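Local coordinates for protein probable LacI-family transcriptional regulator (Corynebacterium glutamicum ATCC 13032, PDB 3BIL) that probably acts as a DNA-binding transcription factor of the LacI family, recognising cis-regulatory DNA and so controlling transcription, at residues A[72-77]-A[104-109]; A[150-155]-A[196-201]; A[189-194]-A[220-225]. All coordinates share one frame; numbering follows the deposited sequence.

Contact 1: A[72-77]-A[104-109]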
ATOM      1  N   ILE A  72      -4.266   1.985  15.834  1.00 44.40           N
ATOM      2  CA  ILE A  72      -3.117   1.094  15.826  1.00 44.49           C
ATOM      3  C   ILE A  72      -3.358  -0.066  14.878  1.00 42.11           C
ATOM      4  O   ILE A  72      -4.394  -0.720  14.943  1.00 40.81           O
ATOM      5  CB  ILE A  72      -2.857   0.500  17.203  1.00 44.71           C
ATOM      6  CG1 ILE A  72      -2.669   1.615  18.228  1.00 46.21           C
ATOM      7  CG2 ILE A  72      -1.630  -0.416  17.153  1.00 42.80           C
ATOM      8  CD1 ILE A  72      -2.833   1.154  19.672  1.00 48.43           C
ATOM      9  N   VAL A  73      -2.376  -0.333  14.025  1.00 40.36           N
ATOM     10  CA  VAL A  73      -2.526  -1.296  12.947  1.00 37.26           C
ATOM     11  C   VAL A  73      -1.229  -2.101  12.804  1.00 40.70           C
ATOM     12  O   VAL A  73      -0.152  -1.585  13.150  1.00 44.99           O
ATOM     13  CB  VAL A  73      -2.931  -0.539  11.695  1.00 37.88           C
ATOM     14  CG1 VAL A  73      -1.731  -0.227  10.791  1.00 36.19           C
ATOM     15  CG2 VAL A  73      -4.028  -1.279  10.994  1.00 41.15           C
ATOM     16  N   PRO A  74      -1.309  -3.385  12.398  1.00 39.82           N
ATOM     17  CA  PRO A  74      -0.075  -4.182  12.386  1.00 39.10           C
ATOM     18  C   PRO A  74       0.903  -3.847  11.272  1.00 41.83           C
ATOM     19  O   PRO A  74       2.084  -4.205  11.332  1.00 43.05           O
ATOM     20  CB  PRO A  74      -0.591  -5.596  12.176  1.00 38.60           C
ATOM     21  CG  PRO A  74      -1.826  -5.435  11.455  1.00 36.77           C
ATOM     22  CD  PRO A  74      -2.464  -4.208  12.025  1.00 38.64           C
ATOM     23  N   SER A  75       0.420  -3.179  10.245  1.00 42.71           N
ATOM     24  CA  SER A  75       1.245  -2.965   9.063  1.00 41.94           C
ATOM     25  C   SER A  75       0.605  -1.859   8.240  1.00 39.16           C
ATOM     26  O   SER A  75      -0.617  -1.669   8.294  1.00 35.16           O
ATOM     27  CB  SER A  75       1.319  -4.269   8.249  1.00 38.99           C
ATOM     28  OG  SER A  75       1.696  -4.046   6.904  1.00 38.14           O
ATOM     29  N   LEU A  76       1.445  -1.144   7.500  1.00 39.13           N
ATOM     30  CA  LEU A  76       0.997  -0.069   6.609  1.00 42.23           C
ATOM     31  C   LEU A  76       1.333  -0.371   5.149  1.00 40.44           C
ATOM     32  O   LEU A  76       0.656   0.121   4.244  1.00 44.46           O
ATOM     33  CB  LEU A  76       1.532   1.317   7.061  1.00 41.15           C
ATOM     34  CG  LEU A  76       0.955   1.881   8.384  1.00 38.84           C
ATOM     35  CD1 LEU A  76       1.758   3.086   8.898  1.00 38.52           C
ATOM     36  CD2 LEU A  76      -0.512   2.259   8.247  1.00 31.87           C
ATOM     37  N   ILE A  77       2.360  -1.187   4.917  1.00 41.09           N
ATOM     38  CA  ILE A  77       2.590  -1.719   3.571  1.00 43.57           C
ATOM     39  C   ILE A  77       1.519  -2.741   3.177  1.00 42.76           C
ATOM     40  O   ILE A  77       1.342  -3.023   2.002  1.00 45.73           O
ATOM     41  CB  ILE A  77       4.048  -2.261   3.313  1.00 44.39           C
ATOM     42  CG1 ILE A  77       4.390  -3.464   4.188  1.00 46.45           C
ATOM     43  CG2 ILE A  77       5.107  -1.158   3.498  1.00 44.90           C
ATOM     44  CD1 ILE A  77       5.609  -4.276   3.665  1.00 47.93           C
ATOM     45  N   SER A 104       2.336  -1.422  14.533  1.00 47.98           N
ATOM     46  CA  SER A 104       2.950  -2.330  15.511  1.00 46.62           C
ATOM     47  C   SER A 104       3.944  -3.337  14.949  1.00 50.32           C
ATOM     48  O   SER A 104       4.597  -4.045  15.723  1.00 51.48           O
ATOM     49  CB  SER A 104       1.875  -3.071  16.299  1.00 50.30           C
ATOM     50  OG  SER A 104       1.277  -4.124  15.554  1.00 55.76           O
ATOM     51  N   ASN A 105       4.078  -3.394  13.618  1.00 51.20           N
ATOM     52  CA  ASN A 105       4.867  -4.448  12.933  1.00 53.30           C
ATOM     53  C   ASN A 105       4.629  -5.875  13.384  1.00 55.53           C
ATOM     54  O   ASN A 105       5.539  -6.698  13.297  1.00 55.67           O
ATOM     55  CB  ASN A 105       6.361  -4.176  12.992  1.00 52.08           C
ATOM     56  CG  ASN A 105       6.708  -2.891  12.362  1.00 55.56           C
ATOM     57  OD1 ASN A 105       7.020  -1.922  13.056  1.00 57.03           O
ATOM     58  ND2 ASN A 105       6.594  -2.827  11.034  1.00 58.13           N
ATOM     59  N   GLU A 106       3.412  -6.174  13.848  1.00 58.65           N
ATOM     60  CA  GLU A 106       3.086  -7.512  14.358  1.00 63.16           C
ATOM     61  C   GLU A 106       3.944  -7.842  15.602  1.00 63.28           C
ATOM     62  O   GLU A 106       4.299  -9.001  15.846  1.00 62.94           O
ATOM     63  CB  GLU A 106       3.262  -8.565  13.245  1.00 63.21           C
ATOM     64  CG  GLU A 106       2.571  -8.205  11.909  1.00 64.24           C
ATOM     65  CD  GLU A 106       1.071  -8.548  11.872  1.00 67.52           C
ATOM     66  OE1 GLU A 106       0.434  -8.676  12.951  1.00 64.41           O
ATOM     67  OE2 GLU A 106       0.528  -8.694  10.745  1.00 68.08           O
ATOM     68  N   ASP A 107       4.255  -6.796  16.372  1.00 63.20           N
ATOM     69  CA  ASP A 107       5.172  -6.864  17.501  1.00 64.35           C
ATOM     70  C   ASP A 107       4.414  -6.400  18.720  1.00 64.82           C
ATOM     71  O   ASP A 107       4.022  -5.228  18.807  1.00 64.10           O
ATOM     72  CB  ASP A 107       6.382  -5.942  17.280  1.00 65.19           C
ATOM     73  CG  ASP A 107       7.522  -6.195  18.280  1.00 66.20           C
ATOM     74  OD1 ASP A 107       7.742  -5.371  19.200  1.00 64.28           O
ATOM     75  OD2 ASP A 107       8.205  -7.228  18.135  1.00 67.70           O
ATOM     76  N   ALA A 108       4.210  -7.326  19.655  1.00 64.93           N
ATOM     77  CA  ALA A 108       3.498  -7.049  20.899  1.00 64.08           C
ATOM     78  C   ALA A 108       4.135  -5.912  21.703  1.00 63.35           C
ATOM     79  O   ALA A 108       3.437  -4.995  22.138  1.00 61.55           O
ATOM     80  CB  ALA A 108       3.402  -8.311  21.735  1.00 65.19           C
ATOM     81  N   THR A 109       5.454  -5.974  21.893  1.00 64.71           N
ATOM     82  CA  THR A 109       6.187  -4.928  22.615  1.00 68.12           C
ATOM     83  C   THR A 109       5.929  -3.545  22.004  1.00 69.11           C
ATOM     84  O   THR A 109       5.720  -2.570  22.740  1.00 70.33           O
ATOM     85  CB  THR A 109       7.716  -5.192  22.628  1.00 70.75           C
ATOM     86  OG1 THR A 109       7.974  -6.525  23.084  1.00 72.16           O
ATOM     87  CG2 THR A 109       8.444  -4.191  23.534  1.00 70.83           C
TER
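The carboxylate end of Glu106 lies against the ring of Pro74, the two side chains running at a slant to each other. OE1 of Glu106 comes within 3.3 Å of CB of Pro74, and the carboxylate carbon CD stands 3.4 Å from the same CB, while OE2 lies beside CB and, more distantly, CG. A bend in the glutamate chain at chi2 (-82°) brings the carboxylate against CB of Pro74. The polar end is held from outside the contact: OE1 forms a salt bridge with Arg153, so the proline packs beside a carboxylate that already has a partner. Ser104 approaches Pro74 through its hydroxyl, with OG 3.4 Å from CA of Pro74. That oxygen sits between the backbone N and the carbonyl carbon (chi1 76°), and also takes a weak hydrogen bond from Glu106 N at 3.4 Å. Both segments continue the C-terminal ends of neighbouring parallel strands, 69-73 and 99-103, in a periplasmic-binding-protein-like domain, and 104-109 leads on into helix 108-120. Ser104 N donates to Val73 O at 2.9 Å, with an angle of 161° at the hydrogen, which extends the pairing one residue past the end of strand 99-103. Ser104 to Asp107 then form a type I' turn, closed by Asp107 N bonding to Ser104 O at 2.8 Å, and Asp107 stands at the N-cap of the helix. CA of Asn105 makes a C-H...O contact of 3.2 Å with Pro74 O. Phe81 of helix 79-94 and Val129 also pack on Pro74.

Contact 2: A[150-155]-A[196-201]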
ATOM      1  N   LEU A 150     -11.874  -2.964  18.919  1.00 47.64           N
ATOM      2  CA  LEU A 150     -10.987  -3.826  18.154  1.00 43.83           C
ATOM      3  C   LEU A 150     -11.580  -4.067  16.758  1.00 44.50           C
ATOM      4  O   LEU A 150     -12.814  -4.152  16.595  1.00 39.52           O
ATOM      5  CB  LEU A 150     -10.739  -5.149  18.881  1.00 45.55           C
ATOM      6  CG  LEU A 150     -10.223  -5.114  20.326  1.00 46.54           C
ATOM      7  CD1 LEU A 150     -10.316  -6.485  20.933  1.00 45.45           C
ATOM      8  CD2 LEU A 150      -8.780  -4.605  20.439  1.00 46.96           C
ATOM      9  N   VAL A 151     -10.698  -4.133  15.753  1.00 42.52           N
ATOM     10  CA  VAL A 151     -11.110  -4.335  14.362  1.00 41.29           C
ATOM     11  C   VAL A 151     -10.333  -5.425  13.677  1.00 41.91           C
ATOM     12  O   VAL A 151      -9.122  -5.601  13.937  1.00 43.27           O
ATOM     13  CB  VAL A 151     -10.946  -3.061  13.484  1.00 40.90           C
ATOM     14  CG1 VAL A 151     -12.180  -2.268  13.504  1.00 42.98           C
ATOM     15  CG2 VAL A 151      -9.756  -2.216  13.928  1.00 41.08           C
ATOM     16  N   ASP A 152     -11.014  -6.112  12.751  1.00 42.59           N
ATOM     17  CA  ASP A 152     -10.407  -7.169  11.931  1.00 45.10           C
ATOM     18  C   ASP A 152     -10.021  -8.453  12.711  1.00 43.98           C
ATOM     19  O   ASP A 152     -10.409  -9.534  12.303  1.00 45.08           O
ATOM     20  CB  ASP A 152      -9.197  -6.637  11.139  1.00 46.75           C
ATOM     21  CG  ASP A 152      -8.869  -7.493   9.941  1.00 50.54           C
ATOM     22  OD1 ASP A 152      -7.707  -7.927   9.845  1.00 51.11           O
ATOM     23  OD2 ASP A 152      -9.776  -7.730   9.094  1.00 51.09           O
ATOM     24  N   ARG A 153      -9.276  -8.315  13.811  1.00 43.04           N
ATOM     25  CA  ARG A 153      -8.875  -9.437  14.662  1.00 45.70           C
ATOM     26  C   ARG A 153      -9.564  -9.407  16.011  1.00 49.51           C
ATOM     27  O   ARG A 153      -9.807  -8.344  16.572  1.00 51.68           O
ATOM     28  CB  ARG A 153      -7.377  -9.443  14.886  1.00 42.59           C
ATOM     29  CG  ARG A 153      -6.618  -9.819  13.687  1.00 41.79           C
ATOM     30  CD  ARG A 153      -5.141  -9.814  13.980  1.00 44.80           C
ATOM     31  NE  ARG A 153      -4.365  -9.885  12.742  1.00 45.28           N
ATOM     32  CZ  ARG A 153      -3.089  -9.532  12.625  1.00 45.31           C
ATOM     33  NH1 ARG A 153      -2.412  -9.092  13.682  1.00 46.58           N
ATOM     34  NH2 ARG A 153      -2.485  -9.622  11.445  1.00 44.43           N
ATOM     35  N   GLU A 154      -9.850 -10.596  16.530  1.00 54.79           N
ATOM     36  CA  GLU A 154     -10.624 -10.783  17.753  1.00 57.78           C
ATOM     37  C   GLU A 154      -9.722 -11.307  18.873  1.00 60.28           C
ATOM     38  O   GLU A 154      -8.849 -12.151  18.638  1.00 60.68           O
ATOM     39  CB  GLU A 154     -11.749 -11.805  17.515  1.00 61.10           C
ATOM     40  CG  GLU A 154     -13.131 -11.245  17.201  1.00 65.08           C
ATOM     41  CD  GLU A 154     -14.290 -12.071  17.831  1.00 68.88           C
ATOM     42  OE1 GLU A 154     -15.481 -11.734  17.604  1.00 70.81           O
ATOM     43  OE2 GLU A 154     -14.028 -13.058  18.554  1.00 69.75           O
ATOM     44  N   LEU A 155      -9.944 -10.812  20.092  1.00 62.56           N
ATOM     45  CA  LEU A 155      -9.294 -11.367  21.280  1.00 61.77           C
ATOM     46  C   LEU A 155      -9.781 -12.788  21.489  1.00 61.12           C
ATOM     47  O   LEU A 155     -10.982 -13.032  21.410  1.00 56.37           O
ATOM     48  CB  LEU A 155      -9.620 -10.535  22.514  1.00 64.50           C
ATOM     49  CG  LEU A 155      -8.924  -9.194  22.763  1.00 64.11           C
ATOM     50  CD1 LEU A 155      -9.430  -8.634  24.086  1.00 63.75           C
ATOM     51  CD2 LEU A 155      -7.401  -9.315  22.763  1.00 62.19           C
ATOM     52  N   THR A 196      -3.429 -15.716  14.632  1.00 54.27           N
ATOM     53  CA  THR A 196      -4.461 -14.682  14.456  1.00 48.22           C
ATOM     54  C   THR A 196      -5.843 -15.321  14.370  1.00 46.56           C
ATOM     55  O   THR A 196      -5.997 -16.422  13.838  1.00 49.28           O
ATOM     56  CB  THR A 196      -4.167 -13.717  13.243  1.00 48.21           C
ATOM     57  OG1 THR A 196      -3.853 -14.456  12.048  1.00 48.94           O
ATOM     58  CG2 THR A 196      -2.991 -12.833  13.564  1.00 47.55           C
ATOM     59  N   SER A 197      -6.849 -14.655  14.921  1.00 44.70           N
ATOM     60  CA  SER A 197      -8.214 -15.144  14.822  1.00 44.31           C
ATOM     61  C   SER A 197      -8.564 -15.273  13.339  1.00 43.32           C
ATOM     62  O   SER A 197      -9.235 -16.204  12.895  1.00 44.50           O
ATOM     63  CB  SER A 197      -9.171 -14.180  15.533  1.00 46.84           C
ATOM     64  OG  SER A 197      -8.926 -12.832  15.149  1.00 46.27           O
ATOM     65  N   THR A 198      -8.069 -14.309  12.592  1.00 42.92           N
ATOM     66  CA  THR A 198      -8.131 -14.251  11.151  1.00 38.76           C
ATOM     67  C   THR A 198      -7.584 -15.542  10.507  1.00 39.00           C
ATOM     68  O   THR A 198      -8.310 -16.258   9.792  1.00 40.09           O
ATOM     69  CB  THR A 198      -7.445 -12.916  10.744  1.00 39.24           C
ATOM     70  OG1 THR A 198      -8.462 -11.923  10.552  1.00 42.73           O
ATOM     71  CG2 THR A 198      -6.530 -13.018   9.538  1.00 41.09           C
ATOM     72  N   GLY A 199      -6.329 -15.874  10.779  1.00 37.61           N
ATOM     73  CA  GLY A 199      -5.729 -17.064  10.181  1.00 35.49           C
ATOM     74  C   GLY A 199      -6.488 -18.363  10.448  1.00 34.30           C
ATOM     75  O   GLY A 199      -6.552 -19.237   9.579  1.00 37.40           O
ATOM     76  N   ARG A 200      -7.069 -18.507  11.632  1.00 34.75           N
ATOM     77  CA  ARG A 200      -7.763 -19.766  11.949  1.00 40.95           C
ATOM     78  C   ARG A 200      -9.218 -19.748  11.531  1.00 40.38           C
ATOM     79  O   ARG A 200      -9.668 -20.688  10.880  1.00 47.11           O
ATOM     80  CB  ARG A 200      -7.562 -20.255  13.404  1.00 42.25           C
ATOM     81  CG  ARG A 200      -7.702 -19.202  14.479  1.00 45.77           C
ATOM     82  CD  ARG A 200      -7.280 -19.717  15.855  1.00 45.01           C
ATOM     83  NE  ARG A 200      -6.231 -18.863  16.405  1.00 47.35           N
ATOM     84  CZ  ARG A 200      -6.436 -17.780  17.164  1.00 45.90           C
ATOM     85  NH1 ARG A 200      -7.654 -17.390  17.523  1.00 43.82           N
ATOM     86  NH2 ARG A 200      -5.395 -17.092  17.585  1.00 44.78           N
ATOM     87  N   GLU A 201      -9.950 -18.684  11.862  1.00 38.49           N
ATOM     88  CA  GLU A 201     -11.296 -18.492  11.320  1.00 37.58           C
ATOM     89  C   GLU A 201     -11.402 -18.938   9.841  1.00 34.56           C
ATOM     90  O   GLU A 201     -12.258 -19.754   9.494  1.00 35.85           O
ATOM     91  CB  GLU A 201     -11.695 -17.037  11.458  1.00 44.57           C
ATOM     92  CG  GLU A 201     -12.830 -16.746  12.419  1.00 52.09           C
ATOM     93  CD  GLU A 201     -14.121 -16.362  11.707  1.00 54.75           C
ATOM     94  OE1 GLU A 201     -14.577 -15.204  11.880  1.00 49.71           O
ATOM     95  OE2 GLU A 201     -14.672 -17.220  10.967  1.00 58.60           O
TER
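The guanidinium of Arg153 carries the methyl CG2 of Thr196 over one face, 3.3 Å above the plane and over its centre; at the group's end, NH1 forms a salt bridge with Glu106. The arginine chain is extended from CG to NE, which carries the flat group along to the start of helix 197-212. A second guanidinium, that of Arg200, has Thr196 O and Ser197 N over one face, both offset toward its rim, and its NH2 pairs with Glu132. Across the contact the hydrogen bond runs from Glu154 N to Ser197 OG, 2.8 Å long and almost straight at 178°. OG of Ser197 is turned between its own backbone N and carbonyl carbon (chi1 48°), a rotation that brings it to the loop after strand 148-151. Thr196 is the N-cap: its OG1 accepts from Gly199 N at 3.1 Å and also bonds to Pro193 O, leaving the methyl turned to the arginine. Thr198 OG1 stands 3.5 Å from Asp152 O. Thr196 thus divides its branches, the hydroxyl fixing the helix start and the methyl covering the arginine, whose charge is probably balanced by Glu106.

Contact 3: A[189-194]-A[220-225]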
ATOM      1  N   TYR A 189      -4.739 -24.279  -0.513  1.00 23.39           N
ATOM      2  CA  TYR A 189      -5.105 -23.112   0.257  1.00 24.22           C
ATOM      3  C   TYR A 189      -3.895 -22.673   1.038  1.00 31.43           C
ATOM      4  O   TYR A 189      -3.214 -23.465   1.697  1.00 35.01           O
ATOM      5  CB  TYR A 189      -6.290 -23.380   1.174  1.00 20.46           C
ATOM      6  CG  TYR A 189      -6.633 -22.224   2.127  1.00 22.52           C
ATOM      7  CD1 TYR A 189      -7.474 -21.190   1.719  1.00 19.18           C
ATOM      8  CD2 TYR A 189      -6.138 -22.187   3.443  1.00 20.24           C
ATOM      9  CE1 TYR A 189      -7.786 -20.164   2.553  1.00 21.45           C
ATOM     10  CE2 TYR A 189      -6.451 -21.126   4.299  1.00 15.20           C
ATOM     11  CZ  TYR A 189      -7.262 -20.122   3.828  1.00 18.31           C
ATOM     12  OH  TYR A 189      -7.611 -19.078   4.617  1.00 22.96           O
ATOM     13  N   LEU A 190      -3.618 -21.390   0.941  1.00 35.24           N
ATOM     14  CA  LEU A 190      -2.421 -20.853   1.498  1.00 35.66           C
ATOM     15  C   LEU A 190      -2.839 -20.023   2.695  1.00 34.13           C
ATOM     16  O   LEU A 190      -3.285 -18.889   2.573  1.00 39.72           O
ATOM     17  CB  LEU A 190      -1.642 -20.091   0.409  1.00 35.75           C
ATOM     18  CG  LEU A 190      -0.269 -19.522   0.751  1.00 40.48           C
ATOM     19  CD1 LEU A 190       0.722 -20.648   0.806  1.00 44.44           C
ATOM     20  CD2 LEU A 190       0.202 -18.472  -0.245  1.00 38.83           C
ATOM     21  N   SER A 191      -2.727 -20.640   3.857  1.00 35.30           N
ATOM     22  CA  SER A 191      -3.109 -20.051   5.142  1.00 39.95           C
ATOM     23  C   SER A 191      -2.321 -18.821   5.541  1.00 43.88           C
ATOM     24  O   SER A 191      -1.254 -18.502   4.972  1.00 49.47           O
ATOM     25  CB  SER A 191      -2.946 -21.116   6.232  1.00 43.73           C
ATOM     26  OG  SER A 191      -3.222 -20.629   7.514  1.00 44.44           O
ATOM     27  N   GLY A 192      -2.872 -18.126   6.521  1.00 44.86           N
ATOM     28  CA  GLY A 192      -2.168 -17.074   7.224  1.00 50.35           C
ATOM     29  C   GLY A 192      -1.778 -17.509   8.630  1.00 52.73           C
ATOM     30  O   GLY A 192      -2.139 -18.610   9.080  1.00 49.63           O
ATOM     31  N   PRO A 193      -1.036 -16.639   9.342  1.00 56.60           N
ATOM     32  CA  PRO A 193      -0.539 -16.933  10.688  1.00 56.61           C
ATOM     33  C   PRO A 193      -1.619 -17.584  11.537  1.00 56.36           C
ATOM     34  O   PRO A 193      -2.729 -17.055  11.639  1.00 57.62           O
ATOM     35  CB  PRO A 193      -0.185 -15.546  11.250  1.00 56.59           C
ATOM     36  CG  PRO A 193      -0.609 -14.526  10.179  1.00 59.08           C
ATOM     37  CD  PRO A 193      -0.657 -15.287   8.901  1.00 58.07           C
ATOM     38  N   MET A 194      -1.307 -18.726  12.137  1.00 58.21           N
ATOM     39  CA  MET A 194      -2.296 -19.439  12.947  1.00 58.35           C
ATOM     40  C   MET A 194      -2.473 -18.847  14.343  1.00 58.78           C
ATOM     41  O   MET A 194      -3.332 -19.291  15.119  1.00 57.91           O
ATOM     42  CB  MET A 194      -2.007 -20.937  12.958  1.00 59.37           C
ATOM     43  CG  MET A 194      -2.280 -21.589  11.574  1.00 59.23           C
ATOM     44  SD  MET A 194      -4.036 -21.538  11.143  1.00 53.72           S
ATOM     45  CE  MET A 194      -4.681 -22.521  12.501  1.00 48.83           C
ATOM     46  N   VAL A 220      -3.275 -27.796   2.285  1.00 34.88           N
ATOM     47  CA  VAL A 220      -3.241 -26.610   3.122  1.00 34.68           C
ATOM     48  C   VAL A 220      -1.800 -26.296   3.470  1.00 39.08           C
ATOM     49  O   VAL A 220      -1.089 -27.160   3.984  1.00 43.95           O
ATOM     50  CB  VAL A 220      -3.908 -26.870   4.470  1.00 33.97           C
ATOM     51  CG1 VAL A 220      -3.469 -25.801   5.479  1.00 35.36           C
ATOM     52  CG2 VAL A 220      -5.433 -26.891   4.351  1.00 34.11           C
ATOM     53  N   PHE A 221      -1.359 -25.073   3.210  1.00 36.17           N
ATOM     54  CA  PHE A 221      -0.067 -24.620   3.712  1.00 32.29           C
ATOM     55  C   PHE A 221      -0.284 -23.604   4.830  1.00 30.11           C
ATOM     56  O   PHE A 221      -1.076 -22.671   4.673  1.00 29.74           O
ATOM     57  CB  PHE A 221       0.771 -24.016   2.588  1.00 32.96           C
ATOM     58  CG  PHE A 221       2.174 -23.668   3.006  1.00 37.00           C
ATOM     59  CD1 PHE A 221       3.244 -24.541   2.713  1.00 35.51           C
ATOM     60  CD2 PHE A 221       2.438 -22.464   3.721  1.00 35.39           C
ATOM     61  CE1 PHE A 221       4.600 -24.209   3.117  1.00 34.55           C
ATOM     62  CE2 PHE A 221       3.734 -22.138   4.133  1.00 31.43           C
ATOM     63  CZ  PHE A 221       4.829 -23.008   3.819  1.00 33.35           C
ATOM     64  N   LEU A 222       0.389 -23.778   5.960  1.00 28.56           N
ATOM     65  CA  LEU A 222       0.242 -22.809   7.065  1.00 36.26           C
ATOM     66  C   LEU A 222       1.309 -21.723   6.981  1.00 36.46           C
ATOM     67  O   LEU A 222       2.412 -21.901   7.465  1.00 43.92           O
ATOM     68  CB  LEU A 222       0.263 -23.480   8.440  1.00 34.53           C
ATOM     69  CG  LEU A 222      -0.681 -24.666   8.622  1.00 40.16           C
ATOM     70  CD1 LEU A 222      -0.462 -25.328   9.996  1.00 42.27           C
ATOM     71  CD2 LEU A 222      -2.149 -24.248   8.456  1.00 39.81           C
ATOM     72  N   GLY A 223       0.960 -20.604   6.359  1.00 35.18           N
ATOM     73  CA  GLY A 223       1.879 -19.507   6.108  1.00 33.62           C
ATOM     74  C   GLY A 223       2.056 -18.616   7.320  1.00 38.51           C
ATOM     75  O   GLY A 223       1.927 -19.070   8.467  1.00 37.57           O
ATOM     76  N   GLY A 224       2.350 -17.347   7.063  1.00 42.88           N
ATOM     77  CA  GLY A 224       2.782 -16.437   8.114  1.00 50.94           C
ATOM     78  C   GLY A 224       2.757 -14.967   7.739  1.00 54.99           C
ATOM     79  O   GLY A 224       1.689 -14.379   7.562  1.00 56.60           O
ATOM     80  N   TYR A 225       3.934 -14.362   7.619  1.00 58.69           N
ATOM     81  CA  TYR A 225       3.994 -12.899   7.496  1.00 61.15           C
ATOM     82  C   TYR A 225       4.655 -12.351   6.212  1.00 62.83           C
ATOM     83  O   TYR A 225       4.068 -11.502   5.536  1.00 62.85           O
ATOM     84  CB  TYR A 225       4.576 -12.288   8.785  1.00 59.85           C
ATOM     85  CG  TYR A 225       3.693 -12.515  10.011  1.00 58.73           C
ATOM     86  CD1 TYR A 225       2.633 -11.645  10.298  1.00 57.63           C
ATOM     87  CD2 TYR A 225       3.907 -13.605  10.874  1.00 57.46           C
ATOM     88  CE1 TYR A 225       1.804 -11.845  11.422  1.00 58.12           C
ATOM     89  CE2 TYR A 225       3.086 -13.819  12.011  1.00 56.20           C
ATOM     90  CZ  TYR A 225       2.034 -12.928  12.274  1.00 59.36           C
ATOM     91  OH  TYR A 225       1.204 -13.106  13.373  1.00 58.59           O
TER
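Phe221 N donates to Tyr189 O at 2.9 Å with 171° at the hydrogen. The same oxygen also receives a C-H...O contact from CA of Val220, 3.5 Å away, so two groups of the neighbouring strand converge on it. Further along, a weak bond from Gly223 N to Ser191 O, 3.4 Å long, still links the backbones. Ser191 turns its hydroxyl back on its own chain: OG is anti to the backbone N (chi1 177°) and donates a hydrogen bond to Gly192 O at 2.8 Å, in the carbonyl plane on a lone pair. The two strands, 187-190 and 219-221, are parallel neighbours joined through helix 197-212 in a beta-alpha-beta unit, and 219-221 is the outermost strand of the sheet within this chain. Tyr189 and Val220 point to one face of the sheet, where helix 197-212 lies; Leu190 and Phe221 point to the other, toward helix 227-239. On that second face the two side chains run side by side in the same direction, and CD1 of Leu190 packs 3.8 Å from CB of Phe221. The loops that follow carry a different kind of contact. The ring of Pro193 crosses that of Tyr225 obliquely, setting CG over the tyrosine face as a CH-pi contact, 4.0 Å from the ring centroid and 24° off the normal. CB of Pro193 reaches to 3.6 Å from CZ of Tyr225, whose hydroxyl bonds to Asp195. Further out, CG of Met194, a chain folded by bends at chi2 and chi3, meets CD2 of Leu222 at 4.1 Å, the two side chains aslant, with Leu203 of helix 197-212 touching both.

Overall arrangement
All three contacts lie at C-terminal strand ends facing the region between the two subdomains, contact 1 in one, contact 3 in the other, contact 2 spanning them. Contact 1 is largely buried, while contacts 2 and 3 are partly buried; the second subunit reaches contact 1, but not the other two. Contacts 1 and 3 each join neighbouring parallel strands where they run into loops. Helix 197-212, whose start is in contact 2, connects the two strands paired in contact 3. Chemistry differs accordingly: a proline against a carboxylate in contact 1, a hydroxyl-to-backbone bond and an arginine beneath a methyl in contact 2, main-chain pairing and apolar side chains in contact 3. Glu106 touches both others, at Arg153 and at Tyr225.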